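Local atomic coordinates of triacylglycerol lipase (Yarrowia lipolytica, PDB entry 3O0D), a protein that probably hydrolyses the ester bonds of triacylglycerols, as a secreted, glycosylated lipase of the alpha/beta-hydrolase fold. Residues A[39-42]-A[46-49]; A[59-64]-A[133-138]; A[200-205]-A[266-271]. One frame throughout, in Å; residues are numbered along the deposited sequence.

Contact 1. Residues A[39-42]-A[46-49]; sequences KPFN and QCAH
One face of the Phe41 ring is covered by the sulfur of Cys47, which sits 3.7 Å above the ring plane and is displaced from the centre toward the rim. Cys47 SG lies 3.9 Å from the Phe41 ring centroid and only 17° off the ring normal, a sulfur-aromatic contact made over the face. The nearest ring atom is Phe41 CE2, 3.8 Å from Cys47 SG, and the ring reaches this place because Phe41 CG is anti to the backbone N (chi1 -162°). Cys47 CB lies 3.2 Å from Phe41 O. A water lies within hydrogen-bonding distance of both main chains, 2.9 Å from Phe41 O and 2.8 Å from Cys47 O. Cys47 SG is also bonded to Cys43 in a disulfide; Phe50, in a loop, touches Phe41, and Ile27 of helix 12-27 touches Cys47. The sulfur over the ring is therefore half of a cystine rather than a thiol, so it brings polarisable bulk but no S-H to donate; its contact with the ring probably rests mainly on dispersion, alongside the Cys43-Cys47 disulfide and the water between the two carbonyls.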
loop_
_atom_site.group_PDB
_atom_site.type_symbol
_atom_site.label_atom_id
_atom_site.label_comp_id
_atom_site.label_asym_id
_atom_site.label_seq_id
_atom_site.Cartn_x
_atom_site.Cartn_y
_atom_site.Cartn_z
ATOM N N LYS A 39 -11.811 -10.393 18.586
ATOM C CA LYS A 39 -12.936 -10.899 17.727
ATOM C C LYS A 39 -14.245 -10.319 18.302
ATOM O O LYS A 39 -14.414 -10.170 19.539
ATOM C CB LYS A 39 -12.906 -12.474 17.621
ATOM C CG LYS A 39 -11.737 -13.058 16.686
ATOM C CD LYS A 39 -11.532 -14.601 16.804
ATOM C CE LYS A 39 -10.766 -15.231 15.609
ATOM N NZ LYS A 39 -9.308 -14.860 15.559
ATOM N N PRO A 40 -15.215 -9.947 17.421
ATOM C CA PRO A 40 -15.122 -10.117 15.995
ATOM C C PRO A 40 -14.194 -9.176 15.395
ATOM O O PRO A 40 -13.398 -9.603 14.577
ATOM C CB PRO A 40 -16.575 -9.822 15.487
ATOM C CG PRO A 40 -17.383 -9.769 16.631
ATOM C CD PRO A 40 -16.518 -9.392 17.811
ATOM N N PHE A 41 -14.276 -7.898 15.734
ATOM C CA PHE A 41 -13.393 -6.909 15.134
ATOM C C PHE A 41 -13.414 -5.657 15.982
ATOM O O PHE A 41 -13.957 -4.629 15.581
ATOM C CB PHE A 41 -13.836 -6.588 13.706
ATOM C CG PHE A 41 -12.776 -5.918 12.879
ATOM C CD1 PHE A 41 -11.570 -6.551 12.629
ATOM C CD2 PHE A 41 -12.986 -4.656 12.349
ATOM C CE1 PHE A 41 -10.594 -5.938 11.868
ATOM C CE2 PHE A 41 -12.014 -4.038 11.587
ATOM C CZ PHE A 41 -10.815 -4.679 11.347
ATOM N N ASN A 42 -12.830 -5.753 17.170
ATOM C CA ASN A 42 -12.918 -4.657 18.131
ATOM C C ASN A 42 -11.521 -4.148 18.512
ATOM O O ASN A 42 -10.656 -4.964 18.864
ATOM C CB ASN A 42 -13.598 -5.202 19.412
ATOM C CG ASN A 42 -14.998 -5.713 19.148
ATOM O OD1 ASN A 42 -15.693 -5.172 18.318
ATOM N ND2 ASN A 42 -15.384 -6.785 19.815
ATOM N N GLN A 46 -11.192 2.989 15.438
ATOM C CA GLN A 46 -11.146 2.706 14.015
ATOM C C GLN A 46 -11.886 1.420 13.635
ATOM O O GLN A 46 -12.623 1.456 12.699
ATOM C CB GLN A 46 -9.727 2.634 13.511
ATOM C CG GLN A 46 -8.872 3.946 13.643
ATOM C CD GLN A 46 -9.454 5.162 12.961
ATOM O OE1 GLN A 46 -10.181 5.036 12.002
ATOM N NE2 GLN A 46 -9.115 6.373 13.456
ATOM N N CYS A 47 -11.769 0.338 14.396
ATOM C CA CYS A 47 -12.504 -0.895 14.108
ATOM C C CYS A 47 -14.011 -0.612 14.225
ATOM O O CYS A 47 -14.801 -1.348 13.565
ATOM C CB CYS A 47 -12.221 -1.935 15.120
ATOM S SG CYS A 47 -10.574 -2.713 14.791
ATOM N N ALA A 48 -14.400 0.371 15.085
ATOM C CA ALA A 48 -15.843 0.661 15.277
ATOM C C ALA A 48 -16.532 1.143 14.002
ATOM O O ALA A 48 -17.781 1.029 13.949
ATOM C CB ALA A 48 -16.102 1.700 16.381
ATOM N N HIS A 49 -15.798 1.566 13.020
ATOM C CA HIS A 49 -16.399 1.962 11.708
ATOM C C HIS A 49 -16.663 0.813 10.769
ATOM O O HIS A 49 -17.066 1.057 9.593
ATOM C CB HIS A 49 -15.434 2.932 10.958
ATOM C CG HIS A 49 -15.415 4.298 11.531
ATOM N ND1 HIS A 49 -14.665 4.668 12.628
ATOM C CD2 HIS A 49 -16.070 5.415 11.117
ATOM C CE1 HIS A 49 -14.894 5.941 12.907
ATOM N NE2 HIS A 49 -15.704 6.424 11.982
HETATM O O HOH W 1 -16.311 -3.521 14.399
#

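Contact 2. Residues A[59-64]-A[133-138]; sequences FHDPRL and YNNTYN. With NAG (2-acetamido-2-deoxy-beta-D-glucopyranose), chain I; NAG (2-acetamido-2-deoxy-beta-D-glucopyranose), chain H.
Asp61 and Asn135 meet through their polar side chains, while beside them Phe59 touches Thr136, so the end of strand 53-60 and the loop that follows rest against helix 127-150 at two points. Followed outward, Asp61 CB lies beside the Asn135 amide. Asp61 CG stands anti to the backbone N (chi1 -168°), which carries the carboxylate to the helix and places Asp61 OD2 3.1 Å from Asn135 OD1. The Asn135 amide is probably turned over in the model, and with it turned back this pair may be a hydrogen bond; the carboxylate and amide planes stand 55° apart. Asp61 OD1 looks back to its own segment: Arg63 N and Arg63 NE reach it from opposite faces of the carboxylate plane, the first closing an Asx turn at 3.1 Å. Arg63 grips the acid side-on, with NE 3.0 Å from Asp61 OD1 and NH2 bonded to Asp61 OD2. The Phe59 ring supplies the apolar half, its CZ 4.0 Å from Thr136 CG2; Thr136 OG1 turns instead to Ser132 O within the helix. Beyond the contact, Asn134 ND2 carries an N-linked sugar, whose O6 accepts a hydrogen bond of 2.9 Å from Asn138 ND2, and Tyr137 packs near a second glycan. With three donor bonds from Arg63, the buried carboxylate is probably kept ionised and fixed in rotation, although Asp67 brings another negative charge close; an acid probably held in place thus faces the helix beside a small apolar patch.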
loop_
_atom_site.group_PDB
_atom_site.type_symbol
_atom_site.label_atom_id
_atom_site.label_comp_id
_atom_site.label_asym_id
_atom_site.label_seq_id
_atom_site.Cartn_x
_atom_site.Cartn_y
_atom_site.Cartn_z
ATOM N N PHE A 59 -1.176 -11.980 11.858
ATOM C CA PHE A 59 0.154 -12.551 11.728
ATOM C C PHE A 59 1.212 -11.502 12.204
ATOM O O PHE A 59 0.994 -10.276 12.115
ATOM C CB PHE A 59 0.397 -12.999 10.281
ATOM C CG PHE A 59 0.178 -11.904 9.215
ATOM C CD1 PHE A 59 1.233 -11.144 8.687
ATOM C CD2 PHE A 59 -1.130 -11.675 8.703
ATOM C CE1 PHE A 59 1.031 -10.149 7.679
ATOM C CE2 PHE A 59 -1.337 -10.635 7.736
ATOM C CZ PHE A 59 -0.283 -9.927 7.213
ATOM N N HIS A 60 2.380 -11.966 12.700
ATOM C CA HIS A 60 3.360 -11.006 13.200
ATOM C C HIS A 60 4.701 -11.765 13.107
ATOM O O HIS A 60 4.764 -12.894 13.627
ATOM C CB HIS A 60 2.977 -10.612 14.628
ATOM C CG HIS A 60 4.130 -10.123 15.455
ATOM N ND1 HIS A 60 4.483 -8.789 15.562
ATOM C CD2 HIS A 60 5.011 -10.809 16.237
ATOM C CE1 HIS A 60 5.569 -8.682 16.325
ATOM N NE2 HIS A 60 5.896 -9.892 16.755
ATOM N N ASP A 61 5.679 -11.200 12.412
ATOM C CA ASP A 61 7.051 -11.781 12.428
ATOM C C ASP A 61 8.036 -10.624 12.677
ATOM O O ASP A 61 8.118 -9.685 11.928
ATOM C CB ASP A 61 7.305 -12.539 11.123
ATOM C CG ASP A 61 8.569 -13.404 11.169
ATOM O OD1 ASP A 61 9.387 -13.171 12.085
ATOM O OD2 ASP A 61 8.730 -14.218 10.267
ATOM N N PRO A 62 8.836 -10.709 13.784
ATOM C CA PRO A 62 9.778 -9.638 14.050
ATOM C C PRO A 62 11.224 -9.999 13.689
ATOM O O PRO A 62 12.141 -9.258 14.022
ATOM C CB PRO A 62 9.663 -9.493 15.579
ATOM C CG PRO A 62 9.452 -10.923 16.109
ATOM C CD PRO A 62 8.625 -11.596 14.945
ATOM N N ARG A 63 11.435 -11.088 12.970
ATOM C CA ARG A 63 12.821 -11.644 12.863
ATOM C C ARG A 63 13.818 -10.799 12.093
ATOM O O ARG A 63 15.018 -10.709 12.493
ATOM C CB ARG A 63 12.785 -13.169 12.490
ATOM C CG ARG A 63 12.358 -13.940 13.750
ATOM C CD ARG A 63 12.102 -15.423 13.449
ATOM N NE ARG A 63 10.969 -15.623 12.531
ATOM C CZ ARG A 63 10.528 -16.823 12.163
ATOM N NH1 ARG A 63 11.118 -17.926 12.633
ATOM N NH2 ARG A 63 9.512 -16.929 11.319
ATOM N N LEU A 64 13.358 -10.148 11.012
ATOM C CA LEU A 64 14.201 -9.402 10.078
ATOM C C LEU A 64 13.589 -8.038 9.932
ATOM O O LEU A 64 12.350 -7.893 10.200
ATOM C CB LEU A 64 14.224 -10.075 8.726
ATOM C CG LEU A 64 14.757 -11.511 8.832
ATOM C CD1 LEU A 64 14.558 -12.283 7.508
ATOM C CD2 LEU A 64 16.262 -11.476 9.257
ATOM N N TYR A 133 7.155 -8.913 1.021
ATOM C CA TYR A 133 6.097 -9.655 0.205
ATOM C C TYR A 133 6.204 -11.149 0.590
ATOM O O TYR A 133 5.247 -11.791 0.944
ATOM C CB TYR A 133 6.257 -9.467 -1.291
ATOM C CG TYR A 133 5.494 -10.617 -1.924
ATOM C CD1 TYR A 133 4.126 -10.587 -1.972
ATOM C CD2 TYR A 133 6.187 -11.695 -2.531
ATOM C CE1 TYR A 133 3.372 -11.701 -2.527
ATOM C CE2 TYR A 133 5.457 -12.778 -3.077
ATOM C CZ TYR A 133 4.088 -12.767 -3.084
ATOM O OH TYR A 133 3.388 -13.830 -3.649
ATOM N N ASN A 134 7.415 -11.693 0.599
ATOM C CA ASN A 134 7.502 -13.096 0.931
ATOM C C ASN A 134 7.077 -13.448 2.271
ATOM O O ASN A 134 6.498 -14.513 2.491
ATOM C CB ASN A 134 8.974 -13.586 0.671
ATOM C CG ASN A 134 9.071 -14.548 -0.438
ATOM O OD1 ASN A 134 8.592 -14.339 -1.553
ATOM N ND2 ASN A 134 9.812 -15.647 -0.135
ATOM N N ASN A 135 7.434 -12.605 3.231
ATOM C CA ASN A 135 7.098 -12.809 4.575
ATOM C C ASN A 135 5.581 -12.707 4.763
ATOM O O ASN A 135 5.014 -13.348 5.613
ATOM C CB ASN A 135 7.891 -11.822 5.510
ATOM C CG ASN A 135 7.796 -12.185 6.910
ATOM O OD1 ASN A 135 8.133 -13.378 7.354
ATOM N ND2 ASN A 135 7.412 -11.254 7.723
ATOM N N THR A 136 4.945 -11.882 3.978
ATOM C CA THR A 136 3.446 -11.866 4.050
ATOM C C THR A 136 2.873 -13.229 3.504
ATOM O O THR A 136 2.112 -13.876 4.201
ATOM C CB THR A 136 2.835 -10.745 3.202
ATOM O OG1 THR A 136 3.474 -9.511 3.447
ATOM C CG2 THR A 136 1.284 -10.579 3.560
ATOM N N TYR A 137 3.360 -13.643 2.359
ATOM C CA TYR A 137 2.882 -14.881 1.706
ATOM C C TYR A 137 3.079 -16.093 2.650
ATOM O O TYR A 137 2.161 -16.911 2.932
ATOM C CB TYR A 137 3.559 -15.046 0.368
ATOM C CG TYR A 137 2.978 -16.224 -0.390
ATOM C CD1 TYR A 137 1.934 -16.057 -1.299
ATOM C CD2 TYR A 137 3.422 -17.492 -0.112
ATOM C CE1 TYR A 137 1.361 -17.160 -1.945
ATOM C CE2 TYR A 137 2.855 -18.602 -0.731
ATOM C CZ TYR A 137 1.830 -18.419 -1.650
ATOM O OH TYR A 137 1.313 -19.547 -2.275
ATOM N N ASN A 138 4.302 -16.191 3.210
ATOM C CA ASN A 138 4.570 -17.336 4.036
ATOM C C ASN A 138 3.821 -17.382 5.291
ATOM O O ASN A 138 3.656 -18.473 5.843
ATOM C CB ASN A 138 6.087 -17.481 4.308
ATOM C CG ASN A 138 6.886 -17.766 3.053
ATOM O OD1 ASN A 138 8.068 -17.416 2.993
ATOM N ND2 ASN A 138 6.299 -18.399 2.066
HETATM C C1 NAG I . 9.994 -16.733 -1.080
HETATM C C2 NAG I . 11.457 -16.994 -1.422
HETATM C C3 NAG I . 11.526 -18.348 -2.120
HETATM C C4 NAG I . 10.807 -19.480 -1.386
HETATM C C5 NAG I . 9.381 -19.066 -1.027
HETATM C C6 NAG I . 8.658 -19.958 -0.027
HETATM C C7 NAG I . 12.837 -15.037 -1.811
HETATM C C8 NAG I . 13.410 -14.040 -2.741
HETATM N N2 NAG I . 12.015 -15.990 -2.294
HETATM O O3 NAG I . 12.891 -18.709 -2.393
HETATM O O4 NAG I . 10.758 -20.550 -2.321
HETATM O O5 NAG I . 9.405 -17.796 -0.372
HETATM O O6 NAG I . 7.280 -19.748 -0.246
HETATM O O7 NAG I . 13.118 -14.975 -0.629
HETATM C C1 NAG H . -0.873 -18.752 -5.584
HETATM C C2 NAG H . -2.166 -18.062 -5.091
HETATM C C3 NAG H . -3.348 -18.947 -5.466
HETATM C C4 NAG H . -3.349 -19.252 -6.967
HETATM C C5 NAG H . -2.037 -19.939 -7.260
HETATM C C6 NAG H . -1.856 -20.522 -8.675
HETATM C C7 NAG H . -1.953 -16.695 -3.057
HETATM C C8 NAG H . -2.064 -16.631 -1.561
HETATM N N2 NAG H . -2.203 -17.875 -3.638
HETATM O O3 NAG H . -4.554 -18.266 -5.070
HETATM O O4 NAG H . -4.388 -20.195 -7.246
HETATM O O5 NAG H . -0.993 -18.989 -6.958
HETATM O O6 NAG H . -2.286 -19.569 -9.579
HETATM O O7 NAG H . -1.620 -15.723 -3.710
#

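Contact 3. Residues A[200-205]-A[266-271]; sequences WVDKLF and QGQSNK
Asp202 and Gln268 mark the closest approach of two quite different backbones, their CA atoms 9.5 Å apart. Residues 200-205 are regular helix within 195-206, with Leu204 N bonded to Trp200 O and Phe205 N to Val201 O. Residues 266-271 run as a loop into a weakly bonded strand at about 269-270, turning at Gly267, whose positive phi of 87° is readily adopted by glycine. From the helix, Asp202 CG lies anti to its carbonyl carbon (chi1 -82°), which brings OD2 toward Gln268; from the loop, Gln268 extends beyond CG to meet it. Asp202 OD2 comes 3.1 Å from Gln268 OE1, with the carboxylate and amide planes 38° apart. That amide, also close to Asn199, is probably turned over in the model, and in the reversed setting the pair with Asp202 may be a hydrogen bond. Asp202 OD1 has a clear partner in Ser245 N. The loop is braced internally as well: Asn270 ND2 donates to Gln266 O at 2.9 Å, in the carbonyl plane and on a lone pair, and bonds also to Glu6 O of strand 3-8. The contact is small and polar, joining helix 195-206 to the loop that leads into strand 269-270, at the margin of the main sheet. Ser245 N probably offsets part of the charge of the buried acid, and a potassium ion lies about 8 Å from the Asp202 side chain.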
loop_
_atom_site.group_PDB
_atom_site.type_symbol
_atom_site.label_atom_id
_atom_site.label_comp_id
_atom_site.label_asym_id
_atom_site.label_seq_id
_atom_site.Cartn_x
_atom_site.Cartn_y
_atom_site.Cartn_z
ATOM N N TRP A 200 5.579 -2.325 -16.274
ATOM C CA TRP A 200 4.906 -3.568 -16.369
ATOM C C TRP A 200 3.672 -3.558 -15.448
ATOM O O TRP A 200 2.561 -3.952 -15.870
ATOM C CB TRP A 200 5.874 -4.696 -16.062
ATOM C CG TRP A 200 5.176 -6.063 -15.889
ATOM C CD1 TRP A 200 4.723 -6.878 -16.913
ATOM C CD2 TRP A 200 4.905 -6.744 -14.698
ATOM N NE1 TRP A 200 4.181 -8.003 -16.406
ATOM C CE2 TRP A 200 4.260 -7.956 -15.047
ATOM C CE3 TRP A 200 5.117 -6.468 -13.342
ATOM C CZ2 TRP A 200 3.867 -8.898 -14.088
ATOM C CZ3 TRP A 200 4.708 -7.391 -12.400
ATOM C CH2 TRP A 200 4.074 -8.589 -12.773
ATOM N N VAL A 201 3.861 -3.045 -14.207
ATOM C CA VAL A 201 2.745 -2.845 -13.257
ATOM C C VAL A 201 1.685 -1.930 -13.914
ATOM O O VAL A 201 0.479 -2.237 -13.794
ATOM C CB VAL A 201 3.248 -2.259 -11.971
ATOM C CG1 VAL A 201 2.006 -1.780 -11.077
ATOM C CG2 VAL A 201 4.060 -3.337 -11.223
ATOM N N ASP A 202 2.066 -0.876 -14.603
ATOM C CA ASP A 202 1.071 0.036 -15.219
ATOM C C ASP A 202 0.300 -0.778 -16.312
ATOM O O ASP A 202 -0.893 -0.684 -16.448
ATOM C CB ASP A 202 1.714 1.240 -15.855
ATOM C CG ASP A 202 2.053 2.360 -14.873
ATOM O OD1 ASP A 202 1.725 2.183 -13.653
ATOM O OD2 ASP A 202 2.714 3.372 -15.282
ATOM N N LYS A 203 1.029 -1.571 -17.118
ATOM C CA LYS A 203 0.304 -2.367 -18.112
ATOM C C LYS A 203 -0.649 -3.338 -17.458
ATOM O O LYS A 203 -1.758 -3.538 -17.951
ATOM C CB LYS A 203 1.328 -3.132 -18.985
ATOM C CG LYS A 203 2.109 -2.233 -19.864
ATOM C CD LYS A 203 3.065 -3.045 -20.835
ATOM C CE LYS A 203 4.379 -2.305 -21.024
ATOM N NZ LYS A 203 5.236 -2.618 -22.271
ATOM N N LEU A 204 -0.225 -3.965 -16.349
ATOM C CA LEU A 204 -0.942 -4.997 -15.681
ATOM C C LEU A 204 -2.223 -4.377 -15.127
ATOM O O LEU A 204 -3.324 -4.921 -15.274
ATOM C CB LEU A 204 -0.104 -5.671 -14.590
ATOM C CG LEU A 204 -0.617 -6.807 -13.740
ATOM C CD1 LEU A 204 -0.797 -8.146 -14.555
ATOM C CD2 LEU A 204 0.312 -7.096 -12.604
ATOM N N PHE A 205 -2.093 -3.213 -14.484
ATOM C CA PHE A 205 -3.290 -2.676 -13.808
ATOM C C PHE A 205 -4.088 -1.700 -14.600
ATOM O O PHE A 205 -5.294 -1.568 -14.314
ATOM C CB PHE A 205 -2.909 -1.985 -12.445
ATOM C CG PHE A 205 -2.750 -2.953 -11.331
ATOM C CD1 PHE A 205 -3.844 -3.333 -10.539
ATOM C CD2 PHE A 205 -1.523 -3.536 -11.049
ATOM C CE1 PHE A 205 -3.716 -4.256 -9.512
ATOM C CE2 PHE A 205 -1.385 -4.408 -10.031
ATOM C CZ PHE A 205 -2.468 -4.789 -9.224
ATOM N N GLN A 266 -1.592 12.661 -12.390
ATOM C CA GLN A 266 -1.045 11.902 -13.616
ATOM C C GLN A 266 0.415 11.563 -13.394
ATOM O O GLN A 266 1.161 12.225 -12.658
ATOM C CB GLN A 266 -1.194 12.644 -14.868
ATOM C CG GLN A 266 -2.682 12.923 -15.234
ATOM C CD GLN A 266 -3.406 11.776 -15.789
ATOM O OE1 GLN A 266 -3.060 10.631 -15.569
ATOM N NE2 GLN A 266 -4.512 12.063 -16.497
ATOM N N GLY A 267 0.817 10.489 -14.049
ATOM C CA GLY A 267 2.252 10.162 -14.191
ATOM C C GLY A 267 2.954 9.378 -13.134
ATOM O O GLY A 267 2.472 9.144 -12.010
ATOM N N GLN A 268 4.217 9.052 -13.430
ATOM C CA GLN A 268 4.941 8.289 -12.464
ATOM C C GLN A 268 5.729 9.218 -11.502
ATOM O O GLN A 268 6.267 8.744 -10.498
ATOM C CB GLN A 268 5.906 7.250 -13.179
ATOM C CG GLN A 268 5.096 6.137 -13.901
ATOM C CD GLN A 268 5.947 5.303 -14.841
ATOM O OE1 GLN A 268 5.674 4.087 -15.080
ATOM N NE2 GLN A 268 6.948 5.949 -15.409
ATOM N N SER A 269 5.865 10.479 -11.891
ATOM C CA SER A 269 6.408 11.520 -11.001
ATOM C C SER A 269 5.729 12.819 -11.333
ATOM O O SER A 269 5.583 13.183 -12.513
ATOM C CB SER A 269 7.968 11.575 -11.131
ATOM O OG SER A 269 8.544 12.740 -10.522
ATOM N N ASN A 270 5.243 13.556 -10.304
ATOM C CA ASN A 270 4.411 14.717 -10.603
ATOM C C ASN A 270 4.734 15.808 -9.584
ATOM O O ASN A 270 4.538 15.612 -8.368
ATOM C CB ASN A 270 2.952 14.266 -10.536
ATOM C CG ASN A 270 1.970 15.345 -10.919
ATOM O OD1 ASN A 270 2.155 16.516 -10.632
ATOM N ND2 ASN A 270 0.892 14.929 -11.668
ATOM N N LYS A 271 5.253 16.928 -10.071
ATOM C CA LYS A 271 5.756 17.958 -9.128
ATOM C C LYS A 271 4.586 18.670 -8.483
ATOM O O LYS A 271 4.781 19.519 -7.538
ATOM C CB LYS A 271 6.609 19.006 -9.842
ATOM C CG LYS A 271 7.927 18.468 -10.403
ATOM C CD LYS A 271 9.038 18.322 -9.447
ATOM C CE LYS A 271 10.390 17.994 -10.228
ATOM N NZ LYS A 271 10.864 18.953 -11.337
#

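In the fold
The three contacts follow one another along the chain, each closing before the next opens. Contact 1 is local, within the loop between helix 12-27 and strand 53-60, and that strand leads into contact 2, whose centre is about 23 Å away. Contacts 2 and 3 both reach the large mixed sheet, at or just beside its two outermost strands, 53-60 and 269-270; their centres are about 27 Å apart on opposite sides of the chain's centre. Contacts 1 and 3 are farthest apart, about 34 Å between centres. Helix 163-177 of the alpha/beta-hydrolase fold touches both helix 127-150 of contact 2 and helix 195-206 of contact 3, and so is a neighbour common to the two.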